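Local structure of FOKI restriction endonuclease (2FOK) at residues 20-25 with 89-94; 32-37 with 62-67. The protein cuts double-stranded DNA as a type IIS restriction endonuclease, with separate recognition and cleavage domains and probable metal-ion catalysis. One frame throughout, in Å; residues are numbered along the deposited sequence.

In the fold
Contact 2 is nested within the loop of chain that contact 1 closes. Their centres lie about 11 Å apart, both in the first recognition subdomain, an HTH-family unit. One direct join is a salt bridge of 2.7 Å from Arg22 NH2 to Glu36 OE2, linking helix 17-24 to helix 32-45, which follows it in the chain. Packing adds others, among them Thr91 CB 3.3 Å from Val37 CG2. The centre of contact 1 is about 27 Å, and that of contact 2 about 34 Å, from the chain's centre. Neither contact includes residues of the cleavage domain.

Contact 1. Residues 20-25 with 89-94; sequences LKRVVQ and QATIAD
Arg22 reaches across from helix 17-24 to the end of helix 87-91 and takes hold of the backbone carbonyl of Thr91, a two-nitrogen grip on the last helical carbonyl of that helix, within the HTH-family recognition subdomain. The grip is side-on: two neighbouring nitrogens of the guanidinium converge on one oxygen. Arg22 NE lies 2.9 Å from Thr91 O and almost in line with the carbonyl bond (C=O...N angle 164°), whereas Arg22 NH2, at 2.7 Å from Thr91 O, comes in more from the side. Neither N-H points straight at the oxygen, as expected when one acceptor serves two donors, and the oxygen itself sits a little out of the guanidinium plane. After an extended chi2, the chain bends at chi3 (60°), which brings the edge carrying NE and NH2 to the carbonyl. Thr91 is the last helical residue, since Ile92 has already left helical backbone angles, so the positive charge would probably be stabilised by the partial negative charge of the helix end. Glu36 supplies NH2 with a second, fully charged partner.

Ile92 lies alongside this bridge. Its chain and that of Arg22 run past each other in opposite senses, with Ile92 CD1 at the guanidinium edge, 3.7 Å from Arg22 NE, and also 4.0 Å from Arg22 CB. One residue along, Val23 meets Ile92 at about a right angle, and Val23 CG2 comes within 4.1 Å of Ile92 CG1. Phe110 of helix 104-116 packs on Val23, and Ile102 on Ile92, extending the apolar layer. Beside all this, the hydroxyl of Thr91 is buried by the contact, and its OG1 has no hydrogen-bonding partner in the model.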
loop_
_atom_site.group_PDB
_atom_site.type_symbol
_atom_site.label_atom_id
_atom_site.label_comp_id
_atom_site.label_asym_id
_atom_site.label_seq_id
_atom_site.Cartn_x
_atom_site.Cartn_y
_atom_site.Cartn_z
ATOM N N LEU A 20 -14.428 -13.571 -13.272
ATOM C CA LEU A 20 -13.538 -12.756 -14.097
ATOM C C LEU A 20 -13.854 -13.062 -15.562
ATOM O O LEU A 20 -14.066 -12.157 -16.368
ATOM C CB LEU A 20 -12.069 -13.095 -13.811
ATOM C CG LEU A 20 -11.020 -12.670 -14.852
ATOM C CD1 LEU A 20 -10.898 -11.160 -14.860
ATOM C CD2 LEU A 20 -9.674 -13.300 -14.543
ATOM N N LYS A 21 -13.894 -14.352 -15.887
ATOM C CA LYS A 21 -14.176 -14.810 -17.237
ATOM C C LYS A 21 -15.479 -14.229 -17.774
ATOM O O LYS A 21 -15.506 -13.668 -18.869
ATOM C CB LYS A 21 -14.229 -16.341 -17.274
ATOM C CG LYS A 21 -13.637 -16.940 -18.567
ATOM C CD LYS A 21 -14.014 -18.413 -18.767
ATOM C CE LYS A 21 -13.283 -19.015 -19.952
ATOM N NZ LYS A 21 -13.185 -20.496 -19.844
ATOM N N ARG A 22 -16.556 -14.369 -17.008
ATOM C CA ARG A 22 -17.859 -13.851 -17.403
ATOM C C ARG A 22 -17.739 -12.373 -17.754
ATOM O O ARG A 22 -18.313 -11.909 -18.734
ATOM C CB ARG A 22 -18.857 -14.019 -16.257
ATOM C CG ARG A 22 -19.436 -15.424 -16.088
ATOM C CD ARG A 22 -20.467 -15.458 -14.948
ATOM N NE ARG A 22 -21.582 -14.544 -15.189
ATOM C CZ ARG A 22 -22.750 -14.915 -15.703
ATOM N NH1 ARG A 22 -22.959 -16.184 -16.026
ATOM N NH2 ARG A 22 -23.692 -14.013 -15.940
ATOM N N VAL A 23 -16.997 -11.632 -16.938
ATOM C CA VAL A 23 -16.798 -10.212 -17.173
ATOM C C VAL A 23 -16.153 -9.994 -18.536
ATOM O O VAL A 23 -16.485 -9.044 -19.241
ATOM C CB VAL A 23 -15.895 -9.578 -16.080
ATOM C CG1 VAL A 23 -15.533 -8.135 -16.467
ATOM C CG2 VAL A 23 -16.616 -9.605 -14.716
ATOM N N VAL A 24 -15.235 -10.887 -18.898
ATOM C CA VAL A 24 -14.530 -10.822 -20.170
ATOM C C VAL A 24 -15.406 -11.251 -21.351
ATOM O O VAL A 24 -15.376 -10.642 -22.412
ATOM C CB VAL A 24 -13.280 -11.733 -20.141
ATOM C CG1 VAL A 24 -12.527 -11.639 -21.465
ATOM C CG2 VAL A 24 -12.382 -11.344 -18.977
ATOM N N GLN A 25 -16.180 -12.310 -21.151
ATOM C CA GLN A 25 -17.060 -12.856 -22.179
ATOM C C GLN A 25 -18.188 -11.917 -22.564
ATOM O O GLN A 25 -19.038 -12.261 -23.386
ATOM C CB GLN A 25 -17.649 -14.180 -21.698
ATOM C CG GLN A 25 -16.596 -15.237 -21.519
ATOM C CD GLN A 25 -17.123 -16.476 -20.846
ATOM O OE1 GLN A 25 -18.056 -16.404 -20.055
ATOM N NE2 GLN A 25 -16.529 -17.626 -21.155
ATOM N N GLN A 89 -22.325 -4.953 -13.220
ATOM C CA GLN A 89 -23.221 -5.138 -12.092
ATOM C C GLN A 89 -24.195 -6.282 -12.368
ATOM O O GLN A 89 -24.346 -7.179 -11.543
ATOM C CB GLN A 89 -24.003 -3.848 -11.820
ATOM C CG GLN A 89 -23.306 -2.860 -10.891
ATOM C CD GLN A 89 -24.154 -1.627 -10.605
ATOM O OE1 GLN A 89 -25.368 -1.720 -10.403
ATOM N NE2 GLN A 89 -23.514 -0.466 -10.583
ATOM N N ALA A 90 -24.825 -6.256 -13.541
ATOM C CA ALA A 90 -25.813 -7.262 -13.925
ATOM C C ALA A 90 -25.304 -8.628 -14.390
ATOM O O ALA A 90 -26.062 -9.600 -14.378
ATOM C CB ALA A 90 -26.747 -6.685 -14.990
ATOM N N THR A 91 -24.048 -8.727 -14.816
ATOM C CA THR A 91 -23.555 -10.027 -15.275
ATOM C C THR A 91 -23.008 -10.861 -14.131
ATOM O O THR A 91 -22.743 -12.058 -14.289
ATOM C CB THR A 91 -22.473 -9.895 -16.391
ATOM O OG1 THR A 91 -21.174 -10.132 -15.844
ATOM C CG2 THR A 91 -22.510 -8.530 -17.027
ATOM N N ILE A 92 -22.863 -10.237 -12.970
ATOM C CA ILE A 92 -22.351 -10.937 -11.802
ATOM C C ILE A 92 -23.323 -10.838 -10.628
ATOM O O ILE A 92 -23.653 -9.739 -10.181
ATOM C CB ILE A 92 -20.988 -10.362 -11.356
ATOM C CG1 ILE A 92 -19.910 -10.640 -12.416
ATOM C CG2 ILE A 92 -20.610 -10.937 -9.990
ATOM C CD1 ILE A 92 -19.901 -12.059 -12.965
ATOM N N ALA A 93 -23.768 -11.992 -10.128
ATOM C CA ALA A 93 -24.693 -12.052 -8.997
ATOM C C ALA A 93 -23.930 -11.939 -7.687
ATOM O O ALA A 93 -22.720 -12.164 -7.645
ATOM C CB ALA A 93 -25.472 -13.356 -9.029
ATOM N N ASP A 94 -24.644 -11.600 -6.617
ATOM C CA ASP A 94 -24.043 -11.440 -5.297
ATOM C C ASP A 94 -23.753 -12.755 -4.567
ATOM O O ASP A 94 -24.104 -13.838 -5.043
ATOM C CB ASP A 94 -24.932 -10.552 -4.426
ATOM C CG ASP A 94 -26.402 -10.907 -4.536
ATOM O OD1 ASP A 94 -26.714 -12.012 -5.032
ATOM O OD2 ASP A 94 -27.243 -10.078 -4.121
#

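Contact 2. Residues 32-37 with 62-67; sequences KVHNEV and HDLIYT
His34 and Tyr66 converge on one backbone oxygen, that of Val26 in the loop after helix 17-24: Tyr66 OH makes a hydrogen bond to it, and His34 ND1 a weak one. Sharing this acceptor, the two side chains lie close without a hydrogen bond between them, Tyr66 OH standing 3.9 Å from His34 CE1 and near the plane of the imidazole, at its edge. This illustrates how a loop carbonyl can organise polar groups arriving from a helix and a strand.

The closest approach across the contact is a van der Waals one, a methyl against a ring carbon. Leu64, from the loop leading into strand 66-67, and His34 reach toward each other from opposite directions, and Leu64 CD1 comes obliquely to the ring, 3.5 Å from His34 CE1. The other methyl, Leu64 CD2, is further back, 4.1 Å from His34 CE1. A chi1 of 164°, which sets CG opposite the backbone N, carries the His34 ring out from helix 32-45 to Leu64, and Asn35 OD1 lies at the imidazole edge in its plane. With an alanine in place of His34, Leu64 CD1 would probably lose its closest partner across the contact, and Val26 O the weak imidazole bond.

Around this meeting point, helix 49-60 contributes Met59, which touches both His34 and Tyr66, while Phe27 packs edge-to-face with the tyrosine ring. Strand 66-67 is an outer strand of a three-stranded antiparallel sheet; Tyr66 pairs through its backbone with Phe129 of strand 128-131, so the contact fastens helix 32-45 to the margin of that sheet.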
loop_
_atom_site.group_PDB
_atom_site.type_symbol
_atom_site.label_atom_id
_atom_site.label_comp_id
_atom_site.label_asym_id
_atom_site.label_seq_id
_atom_site.Cartn_x
_atom_site.Cartn_y
_atom_site.Cartn_z
ATOM N N LYS A 32 -21.929 -16.810 -25.100
ATOM C CA LYS A 32 -23.227 -17.052 -24.474
ATOM C C LYS A 32 -23.585 -15.986 -23.442
ATOM O O LYS A 32 -24.704 -15.465 -23.428
ATOM C CB LYS A 32 -23.244 -18.419 -23.786
ATOM C CG LYS A 32 -22.423 -19.484 -24.477
ATOM C CD LYS A 32 -23.131 -20.828 -24.431
ATOM C CE LYS A 32 -23.125 -21.507 -25.802
ATOM N NZ LYS A 32 -22.742 -22.950 -25.723
ATOM N N VAL A 33 -22.625 -15.682 -22.574
ATOM C CA VAL A 33 -22.813 -14.705 -21.509
ATOM C C VAL A 33 -23.217 -13.340 -22.037
ATOM O O VAL A 33 -24.057 -12.670 -21.440
ATOM C CB VAL A 33 -21.525 -14.570 -20.654
ATOM C CG1 VAL A 33 -21.690 -13.472 -19.602
ATOM C CG2 VAL A 33 -21.216 -15.897 -19.982
ATOM N N HIS A 34 -22.628 -12.934 -23.159
ATOM C CA HIS A 34 -22.940 -11.639 -23.749
ATOM C C HIS A 34 -24.432 -11.563 -24.039
ATOM O O HIS A 34 -25.097 -10.562 -23.742
ATOM C CB HIS A 34 -22.148 -11.437 -25.044
ATOM C CG HIS A 34 -22.678 -10.332 -25.903
ATOM N ND1 HIS A 34 -22.194 -9.041 -25.840
ATOM C CD2 HIS A 34 -23.679 -10.315 -26.816
ATOM C CE1 HIS A 34 -22.877 -8.277 -26.676
ATOM N NE2 HIS A 34 -23.783 -9.025 -27.280
ATOM N N ASN A 35 -24.953 -12.634 -24.623
ATOM C CA ASN A 35 -26.366 -12.704 -24.959
ATOM C C ASN A 35 -27.200 -12.884 -23.699
ATOM O O ASN A 35 -28.231 -12.235 -23.535
ATOM C CB ASN A 35 -26.616 -13.867 -25.914
ATOM C CG ASN A 35 -26.332 -13.503 -27.345
ATOM O OD1 ASN A 35 -26.368 -12.328 -27.716
ATOM N ND2 ASN A 35 -26.047 -14.506 -28.164
ATOM N N GLU A 36 -26.744 -13.767 -22.814
ATOM C CA GLU A 36 -27.443 -14.036 -21.560
ATOM C C GLU A 36 -27.628 -12.742 -20.788
ATOM O O GLU A 36 -28.721 -12.454 -20.297
ATOM C CB GLU A 36 -26.643 -15.037 -20.716
ATOM C CG GLU A 36 -26.928 -15.014 -19.212
ATOM C CD GLU A 36 -25.803 -15.652 -18.388
ATOM O OE1 GLU A 36 -25.000 -16.432 -18.940
ATOM O OE2 GLU A 36 -25.715 -15.372 -17.179
ATOM N N VAL A 37 -26.557 -11.958 -20.696
ATOM C CA VAL A 37 -26.595 -10.691 -19.969
ATOM C C VAL A 37 -27.538 -9.681 -20.609
ATOM O O VAL A 37 -28.506 -9.246 -19.989
ATOM C CB VAL A 37 -25.181 -10.054 -19.857
ATOM C CG1 VAL A 37 -25.293 -8.594 -19.376
ATOM C CG2 VAL A 37 -24.318 -10.865 -18.886
ATOM N N HIS A 62 -22.237 -3.691 -33.309
ATOM C CA HIS A 62 -21.426 -4.695 -34.001
ATOM C C HIS A 62 -20.030 -4.754 -33.393
ATOM O O HIS A 62 -19.539 -5.821 -33.025
ATOM C CB HIS A 62 -21.333 -4.353 -35.493
ATOM C CG HIS A 62 -20.497 -5.309 -36.286
ATOM N ND1 HIS A 62 -19.312 -4.943 -36.890
ATOM C CD2 HIS A 62 -20.690 -6.612 -36.601
ATOM C CE1 HIS A 62 -18.813 -5.976 -37.543
ATOM N NE2 HIS A 62 -19.629 -7.003 -37.385
ATOM N N ASP A 63 -19.391 -3.592 -33.310
ATOM C CA ASP A 63 -18.063 -3.465 -32.730
ATOM C C ASP A 63 -18.300 -2.910 -31.340
ATOM O O ASP A 63 -18.584 -1.730 -31.166
ATOM C CB ASP A 63 -17.216 -2.504 -33.567
ATOM C CG ASP A 63 -16.907 -3.061 -34.947
ATOM O OD1 ASP A 63 -16.701 -4.287 -35.060
ATOM O OD2 ASP A 63 -16.878 -2.279 -35.919
ATOM N N LEU A 64 -18.186 -3.785 -30.355
ATOM C CA LEU A 64 -18.433 -3.447 -28.968
ATOM C C LEU A 64 -17.352 -2.657 -28.250
ATOM O O LEU A 64 -16.179 -3.040 -28.216
ATOM C CB LEU A 64 -18.735 -4.727 -28.183
ATOM C CG LEU A 64 -20.009 -5.472 -28.594
ATOM C CD1 LEU A 64 -19.957 -6.915 -28.075
ATOM C CD2 LEU A 64 -21.221 -4.733 -28.050
ATOM N N ILE A 65 -17.779 -1.549 -27.667
ATOM C CA ILE A 65 -16.906 -0.687 -26.902
ATOM C C ILE A 65 -17.808 -0.156 -25.791
ATOM O O ILE A 65 -18.949 0.233 -26.050
ATOM C CB ILE A 65 -16.341 0.464 -27.778
ATOM C CG1 ILE A 65 -15.612 1.490 -26.896
ATOM C CG2 ILE A 65 -17.461 1.119 -28.582
ATOM C CD1 ILE A 65 -14.389 2.119 -27.551
ATOM N N TYR A 66 -17.320 -0.188 -24.554
ATOM C CA TYR A 66 -18.105 0.282 -23.411
ATOM C C TYR A 66 -17.324 1.337 -22.638
ATOM O O TYR A 66 -16.115 1.214 -22.473
ATOM C CB TYR A 66 -18.440 -0.880 -22.455
ATOM C CG TYR A 66 -19.116 -2.096 -23.072
ATOM C CD1 TYR A 66 -20.300 -1.978 -23.805
ATOM C CD2 TYR A 66 -18.588 -3.371 -22.894
ATOM C CE1 TYR A 66 -20.941 -3.108 -24.344
ATOM C CE2 TYR A 66 -19.220 -4.505 -23.428
ATOM C CZ TYR A 66 -20.393 -4.363 -24.149
ATOM O OH TYR A 66 -21.003 -5.479 -24.681
ATOM N N THR A 67 -18.012 2.372 -22.166
ATOM C CA THR A 67 -17.358 3.425 -21.394
ATOM C C THR A 67 -17.308 2.975 -19.949
ATOM O O THR A 67 -18.033 2.063 -19.546
ATOM C CB THR A 67 -18.132 4.760 -21.436
ATOM O OG1 THR A 67 -19.373 4.609 -20.743
ATOM C CG2 THR A 67 -18.401 5.192 -22.865
#